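Local coordinates for protein 4-amino-4-deoxy-L-arabinose transferase or related glycosyltransferases of PMT family (Cupriavidus metallidurans, PDB 5EZM) that probably transfers 4-amino-4-deoxy-L-arabinose onto lipid A, as a zinc-binding membrane glycosyltransferase of the GT-C fold, at residues V47-R52 with A154-T159; E59-E64 with L489-P494; V418-G423 with M444-G449. All blocks are in the same frame, centred on the assembly; numbering follows the deposited sequence.

Contact 1 of 3, residues V47-R52 with A154-T159; sequences VSLDMR and AAHFNT. With MPG ([(Z)-octadec-9-enyl] (2R)-2,3-bis(oxidanyl)propanoate), chain B; MPG ([(Z)-octadec-9-enyl] (2R)-2,3-bis(oxidanyl)propanoate), chain C.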
loop_
_atom_site.group_PDB
_atom_site.type_symbol
_atom_site.label_atom_id
_atom_site.label_comp_id
_atom_site.label_asym_id
_atom_site.label_seq_id
_atom_site.Cartn_x
_atom_site.Cartn_y
_atom_site.Cartn_z
ATOM N N VAL A 47 7.883 -10.789 -10.175
ATOM C CA VAL A 47 8.365 -11.972 -9.464
ATOM C C VAL A 47 8.415 -11.705 -7.962
ATOM O O VAL A 47 7.926 -12.505 -7.154
ATOM C CB VAL A 47 9.736 -12.409 -10.009
ATOM C CG1 VAL A 47 10.380 -13.432 -9.078
ATOM C CG2 VAL A 47 9.587 -12.976 -11.413
ATOM N N SER A 48 8.974 -10.555 -7.571
ATOM C CA SER A 48 9.059 -10.202 -6.157
ATOM C C SER A 48 7.694 -10.137 -5.482
ATOM O O SER A 48 7.624 -10.175 -4.248
ATOM C CB SER A 48 9.783 -8.864 -5.993
ATOM O OG SER A 48 9.177 -7.860 -6.786
ATOM N N LEU A 49 6.610 -10.041 -6.257
ATOM C CA LEU A 49 5.282 -10.060 -5.658
ATOM C C LEU A 49 4.991 -11.387 -4.967
ATOM O O LEU A 49 4.315 -11.411 -3.933
ATOM C CB LEU A 49 4.219 -9.787 -6.719
ATOM C CG LEU A 49 4.108 -8.370 -7.275
ATOM C CD1 LEU A 49 3.020 -8.319 -8.333
ATOM C CD2 LEU A 49 3.825 -7.380 -6.159
ATOM N N ASP A 50 5.493 -12.494 -5.512
ATOM C CA ASP A 50 5.118 -13.832 -5.066
ATOM C C ASP A 50 6.229 -14.499 -4.265
ATOM O O ASP A 50 6.467 -15.702 -4.388
ATOM C CB ASP A 50 4.732 -14.705 -6.256
ATOM C CG ASP A 50 3.927 -15.922 -5.850
ATOM O OD1 ASP A 50 3.108 -15.816 -4.911
ATOM O OD2 ASP A 50 4.116 -16.989 -6.473
ATOM N N MET A 51 6.929 -13.729 -3.432
ATOM C CA MET A 51 8.036 -14.279 -2.662
ATOM C C MET A 51 7.935 -13.968 -1.174
ATOM O O MET A 51 8.894 -14.217 -0.433
ATOM C CB MET A 51 9.372 -13.787 -3.231
ATOM C CG MET A 51 9.606 -14.276 -4.656
ATOM S SD MET A 51 11.332 -14.335 -5.162
ATOM C CE MET A 51 11.610 -12.642 -5.652
ATOM N N ARG A 52 6.800 -13.451 -0.713
ATOM C CA ARG A 52 6.569 -13.226 0.704
ATOM C C ARG A 52 5.168 -13.700 1.059
ATOM O O ARG A 52 4.238 -13.556 0.260
ATOM C CB ARG A 52 6.719 -11.746 1.082
ATOM C CG ARG A 52 8.051 -11.117 0.713
ATOM C CD ARG A 52 8.102 -9.653 1.134
ATOM N NE ARG A 52 7.058 -8.853 0.499
ATOM C CZ ARG A 52 5.929 -8.477 1.095
ATOM N NH1 ARG A 52 5.692 -8.823 2.354
ATOM N NH2 ARG A 52 5.035 -7.752 0.435
ATOM N N ALA A 154 5.809 0.297 -1.133
ATOM C CA ALA A 154 4.358 0.433 -1.082
ATOM C C ALA A 154 3.699 -0.177 -2.313
ATOM O O ALA A 154 2.577 -0.688 -2.230
ATOM C CB ALA A 154 3.970 1.905 -0.936
ATOM N N ALA A 155 4.388 -0.150 -3.455
ATOM C CA ALA A 155 3.862 -0.766 -4.665
ATOM C C ALA A 155 3.848 -2.286 -4.586
ATOM O O ALA A 155 3.114 -2.922 -5.348
ATOM C CB ALA A 155 4.677 -0.322 -5.877
ATOM N N HIS A 156 4.639 -2.881 -3.689
ATOM C CA HIS A 156 4.673 -4.329 -3.527
ATOM C C HIS A 156 4.072 -4.790 -2.203
ATOM O O HIS A 156 4.289 -5.937 -1.795
ATOM C CB HIS A 156 6.105 -4.843 -3.662
ATOM C CG HIS A 156 6.614 -4.826 -5.065
ATOM N ND1 HIS A 156 6.760 -3.663 -5.788
ATOM C CD2 HIS A 156 6.997 -5.832 -5.886
ATOM C CE1 HIS A 156 7.220 -3.951 -6.992
ATOM N NE2 HIS A 156 7.373 -5.260 -7.077
ATOM N N PHE A 157 3.314 -3.929 -1.530
ATOM C CA PHE A 157 2.731 -4.242 -0.231
ATOM C C PHE A 157 1.232 -4.003 -0.307
ATOM O O PHE A 157 0.795 -2.869 -0.523
ATOM C CB PHE A 157 3.366 -3.389 0.869
ATOM C CG PHE A 157 2.979 -3.806 2.254
ATOM C CD1 PHE A 157 3.631 -4.855 2.879
ATOM C CD2 PHE A 157 1.966 -3.148 2.933
ATOM C CE1 PHE A 157 3.277 -5.245 4.155
ATOM C CE2 PHE A 157 1.610 -3.530 4.210
ATOM C CZ PHE A 157 2.266 -4.582 4.822
ATOM N N ASN A 158 0.449 -5.066 -0.124
ATOM C CA ASN A 158 -0.986 -5.007 -0.377
ATOM C C ASN A 158 -1.710 -4.116 0.627
ATOM O O ASN A 158 -2.140 -4.579 1.688
ATOM C CB ASN A 158 -1.593 -6.413 -0.365
ATOM C CG ASN A 158 -3.055 -6.416 -0.754
ATOM O OD1 ASN A 158 -3.542 -5.485 -1.395
ATOM N ND2 ASN A 158 -3.766 -7.469 -0.371
ATOM N N THR A 159 -1.856 -2.839 0.283
ATOM C CA THR A 159 -2.598 -1.886 1.094
ATOM C C THR A 159 -3.287 -0.904 0.158
ATOM O O THR A 159 -2.887 -0.740 -0.996
ATOM C CB THR A 159 -1.685 -1.147 2.082
ATOM O OG1 THR A 159 -2.480 -0.348 2.963
ATOM C CG2 THR A 159 -0.713 -0.247 1.337
HETATM C C2 MPG B . 6.463 -15.791 -9.197
HETATM C C3 MPG B . 5.270 -15.557 -10.116
HETATM C C4 MPG B . 5.097 -14.095 -10.496
HETATM C C5 MPG B . 3.792 -13.871 -11.276
HETATM C C6 MPG B . 3.775 -12.556 -12.074
HETATM C C7 MPG B . 2.495 -12.422 -12.923
HETATM C C8 MPG B . 2.441 -11.099 -13.723
HETATM C C9 MPG B . 1.021 -10.790 -14.257
HETATM C C10 MPG B . 0.901 -9.344 -14.813
HETATM C C11 MPG B . -0.564 -8.922 -15.057
HETATM C C12 MPG B . -0.681 -7.542 -15.792
HETATM C C1 MPG B . 6.555 -17.242 -8.715
HETATM C C2 MPG C . 16.749 -10.001 -5.860
HETATM C C3 MPG C . 15.333 -9.985 -6.421
HETATM C C4 MPG C . 14.880 -11.356 -6.901
HETATM C C5 MPG C . 13.909 -11.255 -8.087
HETATM C C6 MPG C . 13.959 -12.496 -8.993
HETATM C C1 MPG C . 17.584 -8.815 -6.355
#

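Contact 2 of 3, residues E59-E64 with L489-P494; sequences EGRYAE and LDHTLP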
loop_
_atom_site.group_PDB
_atom_site.type_symbol
_atom_site.label_atom_id
_atom_site.label_comp_id
_atom_site.label_asym_id
_atom_site.label_seq_id
_atom_site.Cartn_x
_atom_site.Cartn_y
_atom_site.Cartn_z
ATOM N N GLU A 59 -2.323 -6.488 4.339
ATOM C CA GLU A 59 -2.258 -7.437 3.228
ATOM C C GLU A 59 -3.258 -8.570 3.411
ATOM O O GLU A 59 -4.010 -8.914 2.487
ATOM C CB GLU A 59 -0.844 -8.003 3.094
ATOM C CG GLU A 59 0.200 -7.001 2.669
ATOM C CD GLU A 59 1.421 -7.675 2.087
ATOM O OE1 GLU A 59 1.996 -8.555 2.764
ATOM O OE2 GLU A 59 1.793 -7.337 0.942
ATOM N N GLY A 60 -3.277 -9.161 4.606
ATOM C CA GLY A 60 -4.223 -10.228 4.875
ATOM C C GLY A 60 -5.664 -9.757 4.834
ATOM O O GLY A 60 -6.526 -10.430 4.269
ATOM N N ARG A 61 -5.942 -8.589 5.425
ATOM C CA ARG A 61 -7.314 -8.092 5.480
ATOM C C ARG A 61 -7.883 -7.875 4.084
ATOM O O ARG A 61 -8.991 -8.330 3.774
ATOM C CB ARG A 61 -7.389 -6.792 6.284
ATOM C CG ARG A 61 -8.686 -6.020 6.043
ATOM C CD ARG A 61 -8.847 -4.812 6.954
ATOM N NE ARG A 61 -7.643 -3.991 7.002
ATOM C CZ ARG A 61 -7.018 -3.655 8.125
ATOM N NH1 ARG A 61 -7.492 -4.055 9.295
ATOM N NH2 ARG A 61 -5.923 -2.910 8.076
ATOM N N TYR A 62 -7.144 -7.174 3.225
ATOM C CA TYR A 62 -7.678 -6.892 1.899
ATOM C C TYR A 62 -7.662 -8.131 1.013
ATOM O O TYR A 62 -8.573 -8.317 0.194
ATOM C CB TYR A 62 -6.908 -5.731 1.271
ATOM C CG TYR A 62 -7.026 -4.475 2.103
ATOM C CD1 TYR A 62 -8.269 -4.021 2.529
ATOM C CD2 TYR A 62 -5.899 -3.771 2.503
ATOM C CE1 TYR A 62 -8.390 -2.888 3.306
ATOM C CE2 TYR A 62 -6.010 -2.630 3.285
ATOM C CZ TYR A 62 -7.258 -2.195 3.683
ATOM O OH TYR A 62 -7.377 -1.064 4.458
ATOM N N ALA A 63 -6.662 -9.004 1.179
ATOM C CA ALA A 63 -6.656 -10.245 0.412
ATOM C C ALA A 63 -7.854 -11.114 0.769
ATOM O O ALA A 63 -8.452 -11.755 -0.105
ATOM C CB ALA A 63 -5.353 -11.006 0.642
ATOM N N GLU A 64 -8.233 -11.131 2.051
ATOM C CA GLU A 64 -9.338 -11.973 2.499
ATOM C C GLU A 64 -10.688 -11.364 2.152
ATOM O O GLU A 64 -11.591 -12.080 1.710
ATOM C CB GLU A 64 -9.247 -12.220 4.004
ATOM C CG GLU A 64 -10.496 -12.869 4.598
ATOM C CD GLU A 64 -10.789 -14.254 4.027
ATOM O OE1 GLU A 64 -9.887 -14.867 3.420
ATOM O OE2 GLU A 64 -11.926 -14.737 4.193
ATOM N N LEU A 489 -8.583 -11.203 16.099
ATOM C CA LEU A 489 -8.891 -10.995 14.687
ATOM C C LEU A 489 -7.641 -11.367 13.903
ATOM O O LEU A 489 -6.798 -10.521 13.601
ATOM C CB LEU A 489 -9.328 -9.559 14.419
ATOM C CG LEU A 489 -9.690 -9.230 12.968
ATOM C CD1 LEU A 489 -10.648 -10.269 12.401
ATOM C CD2 LEU A 489 -10.286 -7.828 12.862
ATOM N N ASP A 490 -7.512 -12.652 13.591
ATOM C CA ASP A 490 -6.393 -13.115 12.782
ATOM C C ASP A 490 -6.593 -12.654 11.344
ATOM O O ASP A 490 -7.603 -12.982 10.714
ATOM C CB ASP A 490 -6.277 -14.634 12.855
ATOM C CG ASP A 490 -4.885 -15.123 12.525
ATOM O OD1 ASP A 490 -4.419 -16.064 13.196
ATOM O OD2 ASP A 490 -4.252 -14.564 11.602
ATOM N N HIS A 491 -5.638 -11.888 10.824
ATOM C CA HIS A 491 -5.803 -11.276 9.514
ATOM C C HIS A 491 -5.243 -12.111 8.371
ATOM O O HIS A 491 -5.573 -11.838 7.212
ATOM C CB HIS A 491 -5.144 -9.897 9.492
ATOM C CG HIS A 491 -5.830 -8.883 10.353
ATOM N ND1 HIS A 491 -7.003 -8.263 9.981
ATOM C CD2 HIS A 491 -5.501 -8.372 11.562
ATOM C CE1 HIS A 491 -7.368 -7.413 10.925
ATOM N NE2 HIS A 491 -6.471 -7.460 11.895
ATOM N N THR A 492 -4.414 -13.111 8.654
ATOM C CA THR A 492 -3.767 -13.880 7.598
ATOM C C THR A 492 -4.160 -15.346 7.579
ATOM O O THR A 492 -4.274 -15.930 6.498
ATOM C CB THR A 492 -2.245 -13.773 7.727
ATOM O OG1 THR A 492 -1.845 -14.219 9.028
ATOM C CG2 THR A 492 -1.797 -12.335 7.526
ATOM N N LEU A 493 -4.366 -15.963 8.743
ATOM C CA LEU A 493 -4.672 -17.391 8.774
ATOM C C LEU A 493 -5.998 -17.745 8.106
ATOM O O LEU A 493 -6.034 -18.751 7.375
ATOM C CB LEU A 493 -4.640 -17.903 10.220
ATOM C CG LEU A 493 -4.869 -19.408 10.392
ATOM C CD1 LEU A 493 -3.750 -20.193 9.735
ATOM C CD2 LEU A 493 -4.985 -19.771 11.858
ATOM N N PRO A 494 -7.100 -17.007 8.304
ATOM C CA PRO A 494 -8.330 -17.367 7.575
ATOM C C PRO A 494 -8.165 -17.345 6.065
ATOM O O PRO A 494 -8.755 -18.189 5.379
ATOM C CB PRO A 494 -9.351 -16.325 8.061
ATOM C CG PRO A 494 -8.566 -15.283 8.766
ATOM C CD PRO A 494 -7.355 -15.956 9.302
#

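Contact 3 of 3, residues V418-G423 with M444-G449; sequences VVMLLG and MGMYLG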
loop_
_atom_site.group_PDB
_atom_site.type_symbol
_atom_site.label_atom_id
_atom_site.label_comp_id
_atom_site.label_asym_id
_atom_site.label_seq_id
_atom_site.Cartn_x
_atom_site.Cartn_y
_atom_site.Cartn_z
ATOM N N VAL A 418 24.554 -3.785 0.473
ATOM C CA VAL A 418 25.691 -4.153 -0.365
ATOM C C VAL A 418 25.350 -3.960 -1.840
ATOM O O VAL A 418 26.142 -3.396 -2.602
ATOM C CB VAL A 418 26.152 -5.591 -0.066
ATOM C CG1 VAL A 418 27.050 -6.107 -1.181
ATOM C CG2 VAL A 418 26.906 -5.632 1.252
ATOM N N VAL A 419 24.167 -4.412 -2.267
ATOM C CA VAL A 419 23.805 -4.221 -3.669
ATOM C C VAL A 419 23.588 -2.741 -3.963
ATOM O O VAL A 419 23.888 -2.273 -5.071
ATOM C CB VAL A 419 22.582 -5.085 -4.056
ATOM C CG1 VAL A 419 21.428 -4.856 -3.128
ATOM C CG2 VAL A 419 22.151 -4.813 -5.492
ATOM N N MET A 420 23.101 -1.971 -2.982
ATOM C CA MET A 420 23.075 -0.520 -3.150
ATOM C C MET A 420 24.474 0.022 -3.428
ATOM O O MET A 420 24.673 0.817 -4.355
ATOM C CB MET A 420 22.486 0.153 -1.912
ATOM C CG MET A 420 21.006 -0.082 -1.707
ATOM S SD MET A 420 20.396 0.777 -0.245
ATOM C CE MET A 420 18.812 -0.031 -0.024
ATOM N N LEU A 421 25.458 -0.408 -2.634
ATOM C CA LEU A 421 26.826 0.064 -2.833
ATOM C C LEU A 421 27.364 -0.346 -4.198
ATOM O O LEU A 421 28.054 0.435 -4.861
ATOM C CB LEU A 421 27.731 -0.463 -1.721
ATOM C CG LEU A 421 27.555 0.196 -0.356
ATOM C CD1 LEU A 421 28.450 -0.468 0.679
ATOM C CD2 LEU A 421 27.854 1.682 -0.455
ATOM N N LEU A 422 27.064 -1.572 -4.632
ATOM C CA LEU A 422 27.490 -2.010 -5.957
ATOM C C LEU A 422 26.918 -1.103 -7.035
ATOM O O LEU A 422 27.656 -0.582 -7.878
ATOM C CB LEU A 422 27.071 -3.462 -6.194
ATOM C CG LEU A 422 27.756 -4.514 -5.320
ATOM C CD1 LEU A 422 27.177 -5.896 -5.577
ATOM C CD2 LEU A 422 29.257 -4.508 -5.556
ATOM N N GLY A 423 25.598 -0.889 -7.008
ATOM C CA GLY A 423 24.981 0.006 -7.974
ATOM C C GLY A 423 25.592 1.396 -7.966
ATOM O O GLY A 423 25.788 2.003 -9.021
ATOM N N MET A 444 18.597 1.727 -10.525
ATOM C CA MET A 444 18.395 0.282 -10.588
ATOM C C MET A 444 19.015 -0.412 -9.380
ATOM O O MET A 444 18.408 -1.321 -8.793
ATOM C CB MET A 444 18.979 -0.275 -11.885
ATOM C CG MET A 444 18.993 -1.792 -11.961
ATOM S SD MET A 444 17.344 -2.522 -11.970
ATOM C CE MET A 444 16.757 -2.053 -13.596
ATOM N N GLY A 445 20.217 0.010 -8.985
ATOM C CA GLY A 445 20.835 -0.559 -7.800
ATOM C C GLY A 445 20.023 -0.306 -6.546
ATOM O O GLY A 445 19.846 -1.202 -5.719
ATOM N N MET A 446 19.514 0.920 -6.391
ATOM C CA MET A 446 18.675 1.237 -5.238
ATOM C C MET A 446 17.414 0.386 -5.230
ATOM O O MET A 446 17.039 -0.179 -4.197
ATOM C CB MET A 446 18.319 2.723 -5.243
ATOM C CG MET A 446 19.478 3.624 -4.901
ATOM S SD MET A 446 20.049 3.302 -3.227
ATOM C CE MET A 446 21.805 3.545 -3.437
ATOM N N TYR A 447 16.746 0.283 -6.382
ATOM C CA TYR A 447 15.499 -0.468 -6.458
ATOM C C TYR A 447 15.721 -1.936 -6.114
ATOM O O TYR A 447 14.967 -2.522 -5.327
ATOM C CB TYR A 447 14.891 -0.324 -7.851
ATOM C CG TYR A 447 13.804 -1.330 -8.150
ATOM C CD1 TYR A 447 12.596 -1.296 -7.468
ATOM C CD2 TYR A 447 13.984 -2.307 -9.118
ATOM C CE1 TYR A 447 11.601 -2.209 -7.738
ATOM C CE2 TYR A 447 12.992 -3.222 -9.398
ATOM C CZ TYR A 447 11.805 -3.168 -8.705
ATOM O OH TYR A 447 10.814 -4.081 -8.977
ATOM N N LEU A 448 16.759 -2.546 -6.692
ATOM C CA LEU A 448 17.076 -3.924 -6.335
ATOM C C LEU A 448 17.420 -4.039 -4.855
ATOM O O LEU A 448 17.069 -5.028 -4.202
ATOM C CB LEU A 448 18.225 -4.444 -7.199
ATOM C CG LEU A 448 17.959 -4.555 -8.704
ATOM C CD1 LEU A 448 19.180 -5.098 -9.431
ATOM C CD2 LEU A 448 16.738 -5.415 -8.983
ATOM N N GLY A 449 18.092 -3.028 -4.305
ATOM C CA GLY A 449 18.453 -3.021 -2.901
ATOM C C GLY A 449 17.253 -3.054 -1.980
ATOM O O GLY A 449 17.117 -3.961 -1.152
#

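Contact 1 of 3, residues V47-R52 with A154-T159
Arg52 reaches the backbone of His156: Arg52 NH2 donates to His156 O at 3.0 Å. The oxygen sits at the edge of the guanidinium, 9° out of its plane, and the bond is bent, with 131° at the hydrogen. A turn at chi3 (-60°) swings the guanidinium toward this carbonyl. The same NH2 lies 4.0 Å from Phe157 CD1, the ring and guanidinium planes being nearly aligned. Beside this polar link, Leu49 crosses the His156 side chain at about a right angle, and Leu49 CD2 comes within 3.5 Å of His156 CD2. Ser48 also borders the imidazole, but its OG hydrogen-bonds to Val44 O.

Further out, His156 ND1 bonds to Ser152 O, and Trp45 packs edge-to-face on the imidazole, so the ring is held from both polar and apolar partners. Leu454 of helix 435-456 touches both Arg52 and His156. On the lipid side, Met51 CE lies 3.6 Å from C5 of the chain C MPG, and Val47 CG1 is 3.7 Å from its C6. The contact joins the loop after helix 31-47 to the end of helix 149-155, both at the ends of predicted transmembrane segments, in the helical bundle of a GT-C glycosyltransferase.

Contact 2 of 3, residues E59-E64 with L489-P494
Close backbone packing without a hydrogen bond across it joins Gly60, on helix 58-72, to His491 and Thr492 in the turn leading into helix 493-497, far along the chain in the aminoarabinose transferase C-terminal region. Gly60 presents a bare CA, which approaches His491 O at 3.1 Å as a CA-H...O contact (126° at the hydrogen). Thr492 CG2 reaches the same CA at 4.2 Å, while Thr492 OG1 is engaged by Ser465 O.

Next along the helix, Arg61 runs alongside His491, both side chains pointing the same way. Arg61 NH1 comes to 3.7 Å from His491 CE1, with the guanidinium and imidazole planes 74° apart. Neither group relies on the other for its polar bonds: Arg61 makes salt bridges to Asp58 and Glu509, and His491 ND1 bonds to Tyr80 OH. A turn later, Glu64 bends at chi2 (62°), which brings OE1 to 4.0 Å from Pro494 C; its main partner, however, is Arg67 through a salt bridge.

The turn itself is held by Asp490. Its OD2 accepts from Thr492 N at 3.3 Å, on the anti side, and from Leu493 N at 3.2 Å, from above the carboxylate plane, both on one face. These capping bonds hold the start of helix 493-497, and a salt bridge from OD1 to Arg565 fixes the other oxygen.

Arg61 lies near the metal centre without being one of its ligands: its side chain is about 6 Å from that of His270, a zinc ligand, and about 9 Å from the zinc ion. The contact thus forms part of the interface between the membrane-associated helices of the GT-C fold and its C-terminal domain, beside the zinc site.

Contact 3 of 3, residues V418-G423 with M444-G449
Val419 opens the contact by laying CG1 on the backbone of Gly449, 3.5 Å from Gly449 CA. Its chi1 of 53° places that methyl between the backbone N and the carbonyl carbon, directed at the glycine. The other methyl, CG2, lies 4.3 Å from Leu448 CB, an apolar contact.

Met420 follows, the residue most extensively buried against the partner helix. Extended beyond CG, it crosses Met446 at about a right angle, so the two thioethers pass over one another rather than running alongside. Met420 CB lies 3.8 Å from Met446 CE, and Met420 SD is 3.9 Å from Met446 SD. Further along, Met420 CE reaches 3.9 Å from Gly449 C. Met446 starts out directed away from the partner helix, and its bends at chi2 (-63°) and chi3 bring the sulfur and methyl back. Met379, Pro298 and Ala147 also pack against it.

The two helices run antiparallel, their axes 7.7 Å apart at closest and 173° between directions. They form a transmembrane hairpin, helix 403-430 followed by helix 435-456. On the latter, Gly445 and Gly449 are spaced as in a GxxxG motif, whose small residues present a smooth backbone strip to the neighbour; Val419 and Met420 lie against it.

A turn further on, Gly423 meets Gly445 with bare backbones, CA to CA at 4.2 Å, the closest CA pair between the segments. A bound MPG lipid lies about 4 Å from Gly423.

In the fold
Contacts 1 and 2, with centres 15 Å apart, meet at Glu59: Glu59 OE2 probably accepts from Asn158 N at 2.8 Å, while its ion pair with Arg52 NH2 is long and weak at 3.3 Å, its salt bridge being to Arg111. Contact 3 lies farther out in the helical bundle, its centre 18 Å from that of contact 1, and they touch where Tyr447 OH stands 4.1 Å from His156 NE2. Contacts 2 and 3 are separate, their nearest atoms about 14 Å apart, though contact 3 falls within the long loop closed by contact 2. Contact 2 borders the zinc site; contacts 1 and 3 lie away from it, among bound MPG lipids.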